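PDB 4MR0: plasmin and fibronectin-binding protein A from Streptococcus pneumoniae, which acts as a surface adhesin and invasin that binds human fibronectin, plasmin, plasminogen and serum albumin. Local coordinates for residues V379-T382 against D386-I389. Sequence-based numbering, arbitrary orientation.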
ATOM      1  N   VAL A 379       1.167  -3.450   4.115  1.00 16.04           N
ATOM      2  CA  VAL A 379       0.191  -2.369   4.246  1.00 14.85           C
ATOM      3  C   VAL A 379       0.613  -1.407   5.355  1.00 14.26           C
ATOM      4  O   VAL A 379       0.781  -1.814   6.502  1.00 14.24           O
ATOM      5  CB  VAL A 379      -1.210  -2.948   4.598  1.00 15.31           C
ATOM      6  CG1 VAL A 379      -2.224  -1.829   4.768  1.00 13.12           C
ATOM      7  CG2 VAL A 379      -1.655  -3.924   3.509  1.00 15.10           C
ATOM      8  N   ARG A 380       0.787  -0.133   5.011  1.00 13.86           N
ATOM      9  CA  ARG A 380       1.175   0.874   5.993  1.00 15.68           C
ATOM     10  C   ARG A 380       0.473   2.181   5.656  1.00 15.00           C
ATOM     11  O   ARG A 380       0.538   2.654   4.518  1.00 15.99           O
ATOM     12  CB  ARG A 380       2.692   1.076   5.987  1.00 16.92           C
ATOM     13  CG  ARG A 380       3.165   2.252   6.841  1.00 18.06           C
ATOM     14  CD  ARG A 380       4.683   2.247   6.976  1.00 20.76           C
ATOM     15  NE  ARG A 380       5.188   3.378   7.752  1.00 21.94           N
ATOM     16  CZ  ARG A 380       5.447   4.582   7.251  1.00 23.02           C
ATOM     17  NH1 ARG A 380       5.248   4.832   5.963  1.00 22.87           N
ATOM     18  NH2 ARG A 380       5.924   5.536   8.040  1.00 24.57           N
ATOM     19  N   PHE A 381      -0.187   2.774   6.645  1.00 14.59           N
ATOM     20  CA  PHE A 381      -0.918   4.004   6.388  1.00 15.14           C
ATOM     21  C   PHE A 381      -1.233   4.828   7.630  1.00 14.82           C
ATOM     22  O   PHE A 381      -1.249   4.315   8.753  1.00 15.17           O
ATOM     23  CB  PHE A 381      -2.251   3.665   5.706  1.00 13.63           C
ATOM     24  CG  PHE A 381      -3.138   2.760   6.531  1.00 15.31           C
ATOM     25  CD1 PHE A 381      -2.969   1.375   6.505  1.00 16.08           C
ATOM     26  CD2 PHE A 381      -4.109   3.297   7.375  1.00 14.28           C
ATOM     27  CE1 PHE A 381      -3.755   0.539   7.313  1.00 16.38           C
ATOM     28  CE2 PHE A 381      -4.900   2.466   8.188  1.00 17.06           C
ATOM     29  CZ  PHE A 381      -4.718   1.087   8.155  1.00 15.83           C
ATOM     30  N   THR A 382      -1.482   6.116   7.402  1.00 12.80           N
ATOM     31  CA  THR A 382      -1.890   7.043   8.449  1.00 14.97           C
ATOM     32  C   THR A 382      -2.987   7.876   7.797  1.00 14.51           C
ATOM     33  O   THR A 382      -2.872   8.245   6.632  1.00 17.69           O
ATOM     34  CB  THR A 382      -0.742   7.991   8.923  1.00 13.80           C
ATOM     35  OG1 THR A 382      -1.247   8.885   9.927  1.00 16.53           O
ATOM     36  CG2 THR A 382      -0.197   8.822   7.760  1.00 13.51           C
ATOM     37  N   ASP A 386     -12.281   3.514   8.226  1.00 13.97           N
ATOM     38  CA  ASP A 386     -13.041   2.364   7.740  1.00 15.55           C
ATOM     39  C   ASP A 386     -12.198   1.587   6.733  1.00 15.82           C
ATOM     40  O   ASP A 386     -12.378   1.688   5.518  1.00 15.37           O
ATOM     41  CB  ASP A 386     -14.365   2.810   7.103  1.00 15.46           C
ATOM     42  CG  ASP A 386     -15.204   1.636   6.609  1.00 21.15           C
ATOM     43  OD1 ASP A 386     -14.926   0.481   7.013  1.00 19.59           O
ATOM     44  OD2 ASP A 386     -16.151   1.869   5.822  1.00 21.11           O
ATOM     45  N   VAL A 387     -11.263   0.813   7.270  1.00 15.32           N
ATOM     46  CA  VAL A 387     -10.359   0.008   6.470  1.00 13.99           C
ATOM     47  C   VAL A 387     -10.567  -1.459   6.783  1.00 14.11           C
ATOM     48  O   VAL A 387     -10.827  -1.828   7.933  1.00 14.89           O
ATOM     49  CB  VAL A 387      -8.894   0.351   6.794  1.00 14.55           C
ATOM     50  CG1 VAL A 387      -7.960  -0.473   5.926  1.00 15.01           C
ATOM     51  CG2 VAL A 387      -8.653   1.839   6.594  1.00 16.65           C
ATOM     52  N   LEU A 388     -10.460  -2.295   5.757  1.00 13.85           N
ATOM     53  CA  LEU A 388     -10.603  -3.729   5.937  1.00 13.17           C
ATOM     54  C   LEU A 388      -9.439  -4.424   5.247  1.00 12.56           C
ATOM     55  O   LEU A 388      -9.300  -4.366   4.022  1.00 14.88           O
ATOM     56  CB  LEU A 388     -11.933  -4.231   5.357  1.00 13.21           C
ATOM     57  CG  LEU A 388     -12.131  -5.757   5.419  1.00 14.64           C
ATOM     58  CD1 LEU A 388     -12.062  -6.224   6.876  1.00 13.19           C
ATOM     59  CD2 LEU A 388     -13.472  -6.142   4.791  1.00 14.83           C
ATOM     60  N   ILE A 389      -8.587  -5.052   6.048  1.00 11.96           N
ATOM     61  CA  ILE A 389      -7.428  -5.793   5.559  1.00 12.72           C
ATOM     62  C   ILE A 389      -7.776  -7.232   5.910  1.00 14.20           C
ATOM     63  O   ILE A 389      -7.606  -7.661   7.057  1.00 13.77           O
ATOM     64  CB  ILE A 389      -6.158  -5.354   6.299  1.00 13.37           C
ATOM     65  CG1 ILE A 389      -5.945  -3.852   6.080  1.00 13.70           C
ATOM     66  CG2 ILE A 389      -4.965  -6.151   5.793  1.00 16.03           C
ATOM     67  CD1 ILE A 389      -5.086  -3.183   7.136  1.00 13.27           C
TER
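Phe381 and Ile389 meet inside the right-handed parallel beta-helix of this adhesin fragment, a fold of the pectate lyase-like kind, where strands 377-381 and 387-396 form two walls of a coil and turn apolar side chains into the core between them. The two pieces run in opposite directions, Val379 lying across from Ile389 and Phe381 across from Val387. The CA atoms of Val379 and Ile389 are 8.5 Å apart and those of Phe381 and Val387 10.3 Å, and no hydrogen bond joins the segments, which identifies a face-to-face packing of separate sheets rather than neighbouring strands of one sheet.

Ile389 CD1 takes part in two of the three contacts, with Phe381 and with Val379. It stands 4.0 Å from Phe381 CE1, at the ring edge and near the ring plane, so the methyl does not lie over the aromatic face. Chi1 of -59° sets CG1 of Ile389 anti to its carbonyl carbon, and the extended chi2 of 158° then carries CD1 across to the ring. The Phe381 ring arrives from the opposite direction: at chi1 60°, CG stands between the backbone N and the carbonyl carbon, and the ring projects into the core.

The ring has other apolar neighbours. It stacks with Phe384 and touches Ala415 and Val431, while Ile389 also packs on Val413 and Ile433, linking this coil to the next. Across the contact, Val387 CG2 comes obliquely to Phe381 CE2, 4.1 Å away, the ring carbon on the other side of CZ from CE1. Val379 and Ile389 meet tip to tip, CG1 of the valine lying 4.0 Å from Ile389 CD1.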